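Local coordinates for protein pyruvate formate-lyase 2 (Archaeoglobus fulgidus, PDB 2F3O) that is a glycyl radical enzyme of the pyruvate formate-lyase family whose substrate and reaction are not established, though it is probably a lyase, at residues 18-23 against 68-73; 99-104 against 313-318. All blocks are in the same frame, centred on the assembly; numbering follows the deposited sequence.

Interaction 1: 18-23 against 68-73; sequences RLSVER and MLPNPP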
loop_
_atom_site.group_PDB
_atom_site.type_symbol
_atom_site.label_atom_id
_atom_site.label_comp_id
_atom_site.label_asym_id
_atom_site.label_seq_id
_atom_site.Cartn_x
_atom_site.Cartn_y
_atom_site.Cartn_z
ATOM N N ARG A 18 44.339 -11.026 23.363
ATOM C CA ARG A 18 44.343 -9.696 23.961
ATOM C C ARG A 18 42.979 -8.974 23.876
ATOM O O ARG A 18 42.111 -9.326 23.079
ATOM C CB ARG A 18 45.443 -8.850 23.320
ATOM C CG ARG A 18 45.149 -8.424 21.902
ATOM C CD ARG A 18 46.332 -7.715 21.303
ATOM N NE ARG A 18 46.008 -6.920 20.122
ATOM C CZ ARG A 18 45.752 -5.618 20.163
ATOM N NH1 ARG A 18 45.756 -4.975 21.314
ATOM N NH2 ARG A 18 45.489 -4.953 19.059
ATOM N N LEU A 19 42.782 -7.971 24.720
ATOM C CA LEU A 19 41.677 -7.062 24.522
ATOM C C LEU A 19 42.108 -5.976 23.525
ATOM O O LEU A 19 42.925 -5.116 23.846
ATOM C CB LEU A 19 41.267 -6.442 25.840
ATOM C CG LEU A 19 40.016 -5.609 25.647
ATOM C CD1 LEU A 19 38.844 -6.532 25.341
ATOM C CD2 LEU A 19 39.746 -4.769 26.868
ATOM N N SER A 20 41.570 -6.045 22.310
ATOM C CA SER A 20 41.919 -5.108 21.234
ATOM C C SER A 20 41.117 -3.807 21.306
ATOM O O SER A 20 39.985 -3.785 21.766
ATOM C CB SER A 20 41.743 -5.762 19.870
ATOM O OG SER A 20 41.806 -4.797 18.851
ATOM N N VAL A 21 41.696 -2.714 20.847
ATOM C CA VAL A 21 41.149 -1.432 21.210
ATOM C C VAL A 21 41.084 -0.465 20.024
ATOM O O VAL A 21 40.306 0.483 20.020
ATOM C CB VAL A 21 41.949 -0.898 22.415
ATOM C CG1 VAL A 21 42.374 0.536 22.259
ATOM C CG2 VAL A 21 41.177 -1.118 23.683
ATOM N N GLU A 22 41.863 -0.763 18.989
ATOM C CA GLU A 22 42.039 0.131 17.834
ATOM C C GLU A 22 40.754 0.403 17.040
ATOM O O GLU A 22 40.529 1.533 16.595
ATOM C CB GLU A 22 43.148 -0.387 16.903
ATOM C CG GLU A 22 44.533 -0.530 17.549
ATOM C CD GLU A 22 44.736 -1.876 18.258
ATOM O OE1 GLU A 22 43.808 -2.718 18.218
ATOM O OE2 GLU A 22 45.816 -2.098 18.855
ATOM N N ARG A 23 39.920 -0.619 16.864
ATOM C CA ARG A 23 38.608 -0.413 16.263
ATOM C C ARG A 23 37.768 0.465 17.187
ATOM O O ARG A 23 37.183 1.446 16.751
ATOM C CB ARG A 23 37.900 -1.745 15.979
ATOM C CG ARG A 23 36.561 -1.603 15.245
ATOM C CD ARG A 23 35.406 -1.490 16.212
ATOM N NE ARG A 23 34.175 -1.079 15.575
ATOM C CZ ARG A 23 33.100 -0.652 16.227
ATOM N NH1 ARG A 23 33.081 -0.574 17.553
ATOM N NH2 ARG A 23 32.019 -0.328 15.550
ATOM N N MET A 68 41.699 -9.436 11.547
ATOM C CA MET A 68 40.437 -8.972 12.087
ATOM C C MET A 68 40.662 -7.861 13.090
ATOM O O MET A 68 39.876 -6.929 13.177
ATOM C CB MET A 68 39.701 -10.129 12.744
ATOM C CG MET A 68 39.374 -11.228 11.772
ATOM S SD MET A 68 37.834 -12.011 12.239
ATOM C CE MET A 68 38.466 -13.492 12.939
ATOM N N LEU A 69 41.731 -7.968 13.862
ATOM C CA LEU A 69 42.165 -6.887 14.725
ATOM C C LEU A 69 43.686 -6.864 14.565
ATOM O O LEU A 69 44.256 -7.886 14.146
ATOM C CB LEU A 69 41.761 -7.184 16.160
ATOM C CG LEU A 69 42.070 -8.606 16.605
ATOM C CD1 LEU A 69 43.064 -8.598 17.737
ATOM C CD2 LEU A 69 40.820 -9.343 16.981
ATOM N N PRO A 70 44.352 -5.709 14.849
ATOM C CA PRO A 70 45.817 -5.690 14.796
ATOM C C PRO A 70 46.340 -6.572 15.895
ATOM O O PRO A 70 45.740 -6.623 16.955
ATOM C CB PRO A 70 46.176 -4.242 15.121
ATOM C CG PRO A 70 44.945 -3.463 14.961
ATOM C CD PRO A 70 43.807 -4.388 15.214
ATOM N N ASN A 71 47.447 -7.251 15.623
ATOM C CA ASN A 71 48.022 -8.267 16.513
ATOM C C ASN A 71 47.022 -9.255 17.156
ATOM O O ASN A 71 46.594 -9.069 18.306
ATOM C CB ASN A 71 48.937 -7.627 17.562
ATOM C CG ASN A 71 49.737 -8.665 18.338
ATOM O OD1 ASN A 71 49.750 -8.657 19.576
ATOM N ND2 ASN A 71 50.386 -9.587 17.612
ATOM N N PRO A 72 46.668 -10.312 16.405
ATOM C CA PRO A 72 45.625 -11.319 16.609
ATOM C C PRO A 72 45.793 -12.216 17.858
ATOM O O PRO A 72 46.719 -12.009 18.626
ATOM C CB PRO A 72 45.632 -12.087 15.287
ATOM C CG PRO A 72 46.316 -11.183 14.327
ATOM C CD PRO A 72 47.377 -10.560 15.147
ATOM N N PRO A 73 45.023 -13.310 17.979
ATOM C CA PRO A 73 43.965 -13.525 18.935
ATOM C C PRO A 73 43.571 -12.312 19.753
ATOM O O PRO A 73 44.377 -11.765 20.505
ATOM C CB PRO A 73 44.518 -14.672 19.788
ATOM C CG PRO A 73 45.322 -15.503 18.770
ATOM C CD PRO A 73 45.452 -14.628 17.485
#
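The guanidinium group of R18 reaches the backbone carbonyls of P70 and N71 with its edge. R18 NH2 donates to P70 O at 2.7 Å, nearly straight at 162°, and P70 O lies almost in the guanidinium plane although the donor stands well above the plane of that carbonyl. R18 NE gives its proton mainly to N71 O (2.9 Å), with a weak second share to P70 O. The same NH2 forms a salt bridge with E22 OE2 (2.9 Å), so the rotation of the guanidinium is fixed from two directions, while S20 CA lies against one of its faces. The chain runs extended from CG to NE after a first torsion of 72°, which carries the charge from strand 18-19 along to these carbonyls. With an alanine in place of R18, the P70 and N71 carbonyls would probably lose these donors and E22 the positive charge of its salt bridge. The closely packed part is formed by the buried S20, L69 and P70, with S20 OG 3.6 Å from L69 CB; E22 lies along the P70 ring from a partly exposed position, and toward N71, also partly exposed, the fit is looser. R18 N, at the start of strand 18-19, bonds to O of P73 (3.0 Å), the residue just before strand 74-75, its partner in a two-stranded parallel sheet; L19 and V21 turn away onto helix 105-119.

Interaction 2: 99-104 against 313-318; sequences NRLMVD and EIVPAF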
loop_
_atom_site.group_PDB
_atom_site.type_symbol
_atom_site.label_atom_id
_atom_site.label_comp_id
_atom_site.label_asym_id
_atom_site.label_seq_id
_atom_site.Cartn_x
_atom_site.Cartn_y
_atom_site.Cartn_z
ATOM N N ASN A 99 38.670 -17.578 28.952
ATOM C CA ASN A 99 38.708 -16.465 27.989
ATOM C C ASN A 99 39.470 -15.245 28.506
ATOM O O ASN A 99 38.952 -14.127 28.552
ATOM C CB ASN A 99 37.294 -16.098 27.529
ATOM C CG ASN A 99 37.274 -15.307 26.238
ATOM O OD1 ASN A 99 37.995 -15.611 25.288
ATOM N ND2 ASN A 99 36.434 -14.287 26.197
ATOM N N ARG A 100 40.702 -15.501 28.927
ATOM C CA ARG A 100 41.589 -14.464 29.426
ATOM C C ARG A 100 42.055 -13.552 28.295
ATOM O O ARG A 100 42.324 -13.997 27.184
ATOM C CB ARG A 100 42.785 -15.081 30.170
ATOM C CG ARG A 100 43.588 -16.128 29.376
ATOM C CD ARG A 100 44.666 -16.774 30.241
ATOM N NE ARG A 100 44.312 -16.713 31.661
ATOM C CZ ARG A 100 45.157 -16.978 32.657
ATOM N NH1 ARG A 100 46.416 -17.335 32.397
ATOM N NH2 ARG A 100 44.745 -16.881 33.918
ATOM N N LEU A 101 42.111 -12.261 28.585
ATOM C CA LEU A 101 42.502 -11.267 27.601
ATOM C C LEU A 101 43.529 -10.360 28.243
ATOM O O LEU A 101 43.252 -9.758 29.276
ATOM C CB LEU A 101 41.282 -10.438 27.176
ATOM C CG LEU A 101 40.071 -11.138 26.540
ATOM C CD1 LEU A 101 38.809 -10.275 26.574
ATOM C CD2 LEU A 101 40.410 -11.558 25.125
ATOM N N MET A 102 44.717 -10.266 27.658
ATOM C CA MET A 102 45.714 -9.358 28.196
ATOM C C MET A 102 45.242 -7.954 27.879
ATOM O O MET A 102 44.762 -7.695 26.782
ATOM C CB MET A 102 47.087 -9.577 27.563
ATOM C CG MET A 102 47.467 -11.017 27.326
ATOM S SD MET A 102 48.947 -11.166 26.292
ATOM C CE MET A 102 48.760 -9.841 25.076
ATOM N N VAL A 103 45.351 -7.051 28.839
ATOM C CA VAL A 103 45.004 -5.669 28.574
ATOM C C VAL A 103 46.228 -4.778 28.750
ATOM O O VAL A 103 46.858 -4.784 29.801
ATOM C CB VAL A 103 43.782 -5.205 29.422
ATOM C CG1 VAL A 103 43.836 -5.755 30.849
ATOM C CG2 VAL A 103 43.653 -3.707 29.415
ATOM N N ASP A 104 46.598 -4.065 27.688
ATOM C CA ASP A 104 47.684 -3.090 27.754
ATOM C C ASP A 104 47.238 -1.927 28.639
ATOM O O ASP A 104 46.279 -1.235 28.315
ATOM C CB ASP A 104 48.036 -2.583 26.356
ATOM C CG ASP A 104 49.049 -1.471 26.386
ATOM O OD1 ASP A 104 48.668 -0.299 26.219
ATOM O OD2 ASP A 104 50.233 -1.771 26.597
ATOM N N GLU A 313 40.975 -15.541 14.687
ATOM C CA GLU A 313 41.552 -14.323 15.230
ATOM C C GLU A 313 40.638 -13.618 16.236
ATOM O O GLU A 313 41.118 -12.858 17.079
ATOM C CB GLU A 313 42.006 -13.379 14.109
ATOM C CG GLU A 313 43.150 -13.933 13.279
ATOM C CD GLU A 313 43.493 -13.076 12.056
ATOM O OE1 GLU A 313 42.896 -11.995 11.888
ATOM O OE2 GLU A 313 44.371 -13.487 11.263
ATOM N N ILE A 314 39.332 -13.866 16.173
ATOM C CA ILE A 314 38.446 -13.285 17.181
ATOM C C ILE A 314 37.954 -14.250 18.238
ATOM O O ILE A 314 37.791 -15.444 18.035
ATOM C CB ILE A 314 37.239 -12.448 16.634
ATOM C CG1 ILE A 314 36.250 -13.307 15.856
ATOM C CG2 ILE A 314 37.704 -11.287 15.812
ATOM C CD1 ILE A 314 34.913 -12.628 15.654
ATOM N N VAL A 315 37.704 -13.650 19.376
ATOM C CA VAL A 315 37.366 -14.322 20.581
ATOM C C VAL A 315 36.506 -13.208 21.187
ATOM O O VAL A 315 36.794 -12.025 20.979
ATOM C CB VAL A 315 38.693 -14.665 21.350
ATOM C CG1 VAL A 315 38.946 -13.750 22.540
ATOM C CG2 VAL A 315 38.702 -16.110 21.778
ATOM N N PRO A 316 35.404 -13.557 21.858
ATOM C CA PRO A 316 34.381 -12.550 22.178
ATOM C C PRO A 316 34.730 -11.647 23.363
ATOM O O PRO A 316 35.463 -12.054 24.232
ATOM C CB PRO A 316 33.169 -13.406 22.499
ATOM C CG PRO A 316 33.761 -14.667 23.054
ATOM C CD PRO A 316 35.052 -14.893 22.353
ATOM N N ALA A 317 34.211 -10.425 23.394
ATOM C CA ALA A 317 34.485 -9.484 24.508
ATOM C C ALA A 317 33.478 -9.627 25.642
ATOM O O ALA A 317 32.842 -8.648 26.047
ATOM C CB ALA A 317 34.504 -8.022 24.017
ATOM N N PHE A 318 33.340 -10.846 26.148
ATOM C CA PHE A 318 32.339 -11.144 27.142
ATOM C C PHE A 318 32.867 -10.838 28.525
ATOM O O PHE A 318 33.975 -11.216 28.854
ATOM C CB PHE A 318 31.983 -12.622 27.084
ATOM C CG PHE A 318 31.179 -13.023 25.870
ATOM C CD1 PHE A 318 30.393 -12.106 25.198
ATOM C CD2 PHE A 318 31.169 -14.341 25.445
ATOM C CE1 PHE A 318 29.652 -12.491 24.106
ATOM C CE2 PHE A 318 30.427 -14.719 24.359
ATOM C CZ PHE A 318 29.672 -13.800 23.688
#
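One flat side-chain amide, that of N99, supplies the sole hydrogen bond between two irregular loops and lays its oxygen against the methyl groups of a valine. N99 ND2 donates to P316 O at 3.1 Å with an angle of 151°; the acceptor lies within 1° of the amide plane, and the donor is tilted modestly from the plane of the carbonyl. On the other branch, N99 OD1 meets V315 CG1 at 3.5 Å and V315 CG2 at 3.6 Å. CG of N99 stands opposite the backbone N (chi1 -161°), which places the amide against V315 and P316. The oxygen is not left unsatisfied in this buried setting, because Q329 NE2 donates to it. P316 O also receives a weak bond from F318 N, closing the inverse gamma turn centred on A317, so the same carbonyl oxygen accepts both the asparagine amide and the weak turn bond. Within the turn, P316 CB sits over the centre of the F318 ring, consistent with a CH-pi contact. Beside the amide, L101 and V315 run alongside one another, head to tail, and their methyl carbons CD2 and CG1 approach to 3.7 Å. L101 continues onto L19 and A75 of the short strands 18-19 and 74-75 and onto I86 of helix 83-87.

Interactions 1 and 2 are neighbours, their centres about 9 Å apart and on the same side of the chain centre, and each segment of one touches a segment of the other. L19 N lies 2.9 Å from M102 O, a probable hydrogen bond tying 18-23 to 99-104, and R18 O packs on L101 CD2 at 3.5 Å. Between the other two segments, M68 N is 2.8 Å from E313 OE1, probably hydrogen-bonded, with M68 CE 3.4 Å from I314 N. Of the two, interaction 2 is the one with a ligand in its neighbourhood: the side chain of P316 is about 7 Å from a bound glycerol, too far for direct contact.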